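Side-chain contact in cGAS/DncV-like nucleotidyltransferase in E. coli homolog (Rhodothermus marinus SG0.5JP17-172, PDB 6E0K), which synthesises the cyclic dinucleotide second messenger 3',3'-cUAMP from UTP and ATP as the signal of a CBASS system that defends bacteria against phage: residues A196-Y199 against L200-G204. Sequence-based numbering, arbitrary orientation.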
ATOM      1  N   ALA A 196      -7.770  10.605  12.037  1.00 11.72           N
ATOM      2  CA  ALA A 196      -9.093  11.229  12.068  1.00 11.26           C
ATOM      3  C   ALA A 196     -10.173  10.218  11.700  1.00 13.10           C
ATOM      4  O   ALA A 196     -11.199  10.108  12.381  1.00 12.64           O
ATOM      5  CB  ALA A 196      -9.122  12.430  11.126  1.00 11.51           C
ATOM      6  N   ARG A 197      -9.939   9.460  10.626  1.00 11.24           N
ATOM      7  CA  ARG A 197     -10.838   8.383  10.221  1.00 11.60           C
ATOM      8  C   ARG A 197     -11.053   7.376  11.349  1.00 14.51           C
ATOM      9  O   ARG A 197     -12.192   7.026  11.678  1.00 13.44           O
ATOM     10  CB  ARG A 197     -10.253   7.693   8.981  1.00 12.48           C
ATOM     11  CG  ARG A 197     -10.920   6.390   8.561  1.00 14.43           C
ATOM     12  CD  ARG A 197      -9.894   5.501   7.858  1.00 20.17           C
ATOM     13  NE  ARG A 197      -8.842   5.145   8.790  1.00 19.81           N
ATOM     14  CZ  ARG A 197      -7.720   4.490   8.500  1.00 15.40           C
ATOM     15  NH1 ARG A 197      -7.427   4.070   7.262  1.00 15.43           N
ATOM     16  NH2 ARG A 197      -6.871   4.243   9.483  1.00 16.27           N
ATOM     17  N   THR A 198      -9.962   6.886  11.943  1.00 12.05           N
ATOM     18  CA  THR A 198     -10.062   5.854  12.970  1.00 10.78           C
ATOM     19  C   THR A 198     -10.742   6.382  14.230  1.00 15.10           C
ATOM     20  O   THR A 198     -11.507   5.659  14.874  1.00 16.28           O
ATOM     21  CB  THR A 198      -8.666   5.303  13.257  1.00 15.26           C
ATOM     22  OG1 THR A 198      -8.212   4.628  12.078  1.00 16.92           O
ATOM     23  CG2 THR A 198      -8.671   4.334  14.432  1.00 18.07           C
ATOM     24  N   TYR A 199     -10.502   7.648  14.575  1.00 13.87           N
ATOM     25  CA  TYR A 199     -11.240   8.274  15.669  1.00 14.01           C
ATOM     26  C   TYR A 199     -12.747   8.198  15.433  1.00 15.75           C
ATOM     27  O   TYR A 199     -13.514   7.876  16.353  1.00 15.50           O
ATOM     28  CB  TYR A 199     -10.771   9.723  15.828  1.00 12.93           C
ATOM     29  CG  TYR A 199     -11.620  10.597  16.721  1.00 12.88           C
ATOM     30  CD1 TYR A 199     -12.623  11.390  16.196  1.00 15.34           C
ATOM     31  CD2 TYR A 199     -11.381  10.655  18.079  1.00 17.73           C
ATOM     32  CE1 TYR A 199     -13.394  12.192  17.008  1.00 21.07           C
ATOM     33  CE2 TYR A 199     -12.141  11.466  18.892  1.00 18.31           C
ATOM     34  CZ  TYR A 199     -13.146  12.225  18.346  1.00 20.44           C
ATOM     35  OH  TYR A 199     -13.916  13.033  19.148  1.00 23.81           O
ATOM     36  N   LEU A 200     -13.185   8.450  14.192  1.00 12.62           N
ATOM     37  CA  LEU A 200     -14.614   8.396  13.894  1.00 11.29           C
ATOM     38  C   LEU A 200     -15.133   6.966  13.899  1.00 13.70           C
ATOM     39  O   LEU A 200     -16.230   6.701  14.407  1.00 14.39           O
ATOM     40  CB  LEU A 200     -14.883   9.064  12.545  1.00 11.94           C
ATOM     41  CG  LEU A 200     -14.744  10.583  12.553  1.00 12.70           C
ATOM     42  CD1 LEU A 200     -14.817  11.074  11.127  1.00 12.45           C
ATOM     43  CD2 LEU A 200     -15.852  11.209  13.380  1.00 16.14           C
ATOM     44  N   ILE A 201     -14.357   6.027  13.341  1.00 13.93           N
ATOM     45  CA  ILE A 201     -14.781   4.627  13.340  1.00 14.86           C
ATOM     46  C   ILE A 201     -14.952   4.126  14.768  1.00 16.45           C
ATOM     47  O   ILE A 201     -15.885   3.366  15.065  1.00 16.39           O
ATOM     48  CB  ILE A 201     -13.778   3.756  12.555  1.00 12.49           C
ATOM     49  CG1 ILE A 201     -13.769   4.150  11.074  1.00 13.65           C
ATOM     50  CG2 ILE A 201     -14.122   2.288  12.699  1.00 18.05           C
ATOM     51  CD1 ILE A 201     -12.650   3.454  10.267  1.00 17.09           C
ATOM     52  N   GLU A 202     -14.060   4.545  15.677  1.00 17.14           N
ATOM     53  CA  GLU A 202     -14.194   4.135  17.073  1.00 18.42           C
ATOM     54  C   GLU A 202     -15.508   4.614  17.669  1.00 18.54           C
ATOM     55  O   GLU A 202     -16.050   3.970  18.571  1.00 19.59           O
ATOM     56  CB  GLU A 202     -13.016   4.650  17.906  1.00 18.22           C
ATOM     57  CG  GLU A 202     -11.715   3.879  17.662  1.00 25.80           C
ATOM     58  CD  GLU A 202     -10.467   4.602  18.169  1.00 37.44           C
ATOM     59  OE1 GLU A 202     -10.570   5.766  18.627  1.00 36.65           O
ATOM     60  OE2 GLU A 202      -9.371   4.003  18.091  1.00 38.43           O
ATOM     61  N   GLN A 203     -16.051   5.718  17.160  1.00 15.09           N
ATOM     62  CA  GLN A 203     -17.310   6.253  17.661  1.00 15.59           C
ATOM     63  C   GLN A 203     -18.527   5.736  16.912  1.00 15.25           C
ATOM     64  O   GLN A 203     -19.648   6.145  17.231  1.00 18.87           O
ATOM     65  CB  GLN A 203     -17.279   7.770  17.589  1.00 17.23           C
ATOM     66  CG  GLN A 203     -16.221   8.363  18.450  1.00 28.87           C
ATOM     67  CD  GLN A 203     -16.131   9.846  18.270  1.00 29.96           C
ATOM     68  OE1 GLN A 203     -16.430  10.370  17.194  1.00 35.59           O
ATOM     69  NE2 GLN A 203     -15.724  10.543  19.321  1.00 29.47           N
ATOM     70  N   GLY A 204     -18.346   4.873  15.920  1.00 16.45           N
ATOM     71  CA  GLY A 204     -19.469   4.277  15.219  1.00 19.20           C
ATOM     72  C   GLY A 204     -19.532   4.556  13.734  1.00 14.89           C
ATOM     73  O   GLY A 204     -20.465   4.071  13.079  1.00 19.74           O
TER
HETATM   74  O   HOH W   1     -12.991   7.839  19.105  1.00 26.05           O
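At the C-terminal end of helix 186-202, Y199 and Q203 meet one turn apart, with the amide carbon of Q203 over one face of the tyrosine ring. The two side chains run across each other, ring and amide planes 54° apart, and Q203 NE2 lies 3.2 Å from Y199 CZ. With CG anti to the backbone N (chi1 168°), the Y199 ring lies on the side of its own carbonyl carbon, where Q203 reaches it; it also meets the ring of W11, at the end of helix 5-11, and L282 of helix 269-285. The backbone shows how a helix is brought to a close: E202 N still donates to T198 O at 2.9 Å, whereas the next bond, Q203 N to Y199 O, is weak at 3.4 Å. A water donates to Y199 O at 2.8 Å and also to E202 OE1. G204, with positive phi, marks a Schellman motif, with two bonds back into the last turn. Round the helix, R197 and I201 lie side by side, R197 CG to I201 CD1 3.8 Å. A bend at R197 chi3 (64°) brings the guanidinium to T198, and R197 NH2 donates to T198 OG1 at 2.9 Å, close to the guanidinium plane; R197 NH1 hydrogen-bonds A210 O and the hydroxyl of S212, an ATP-binding residue.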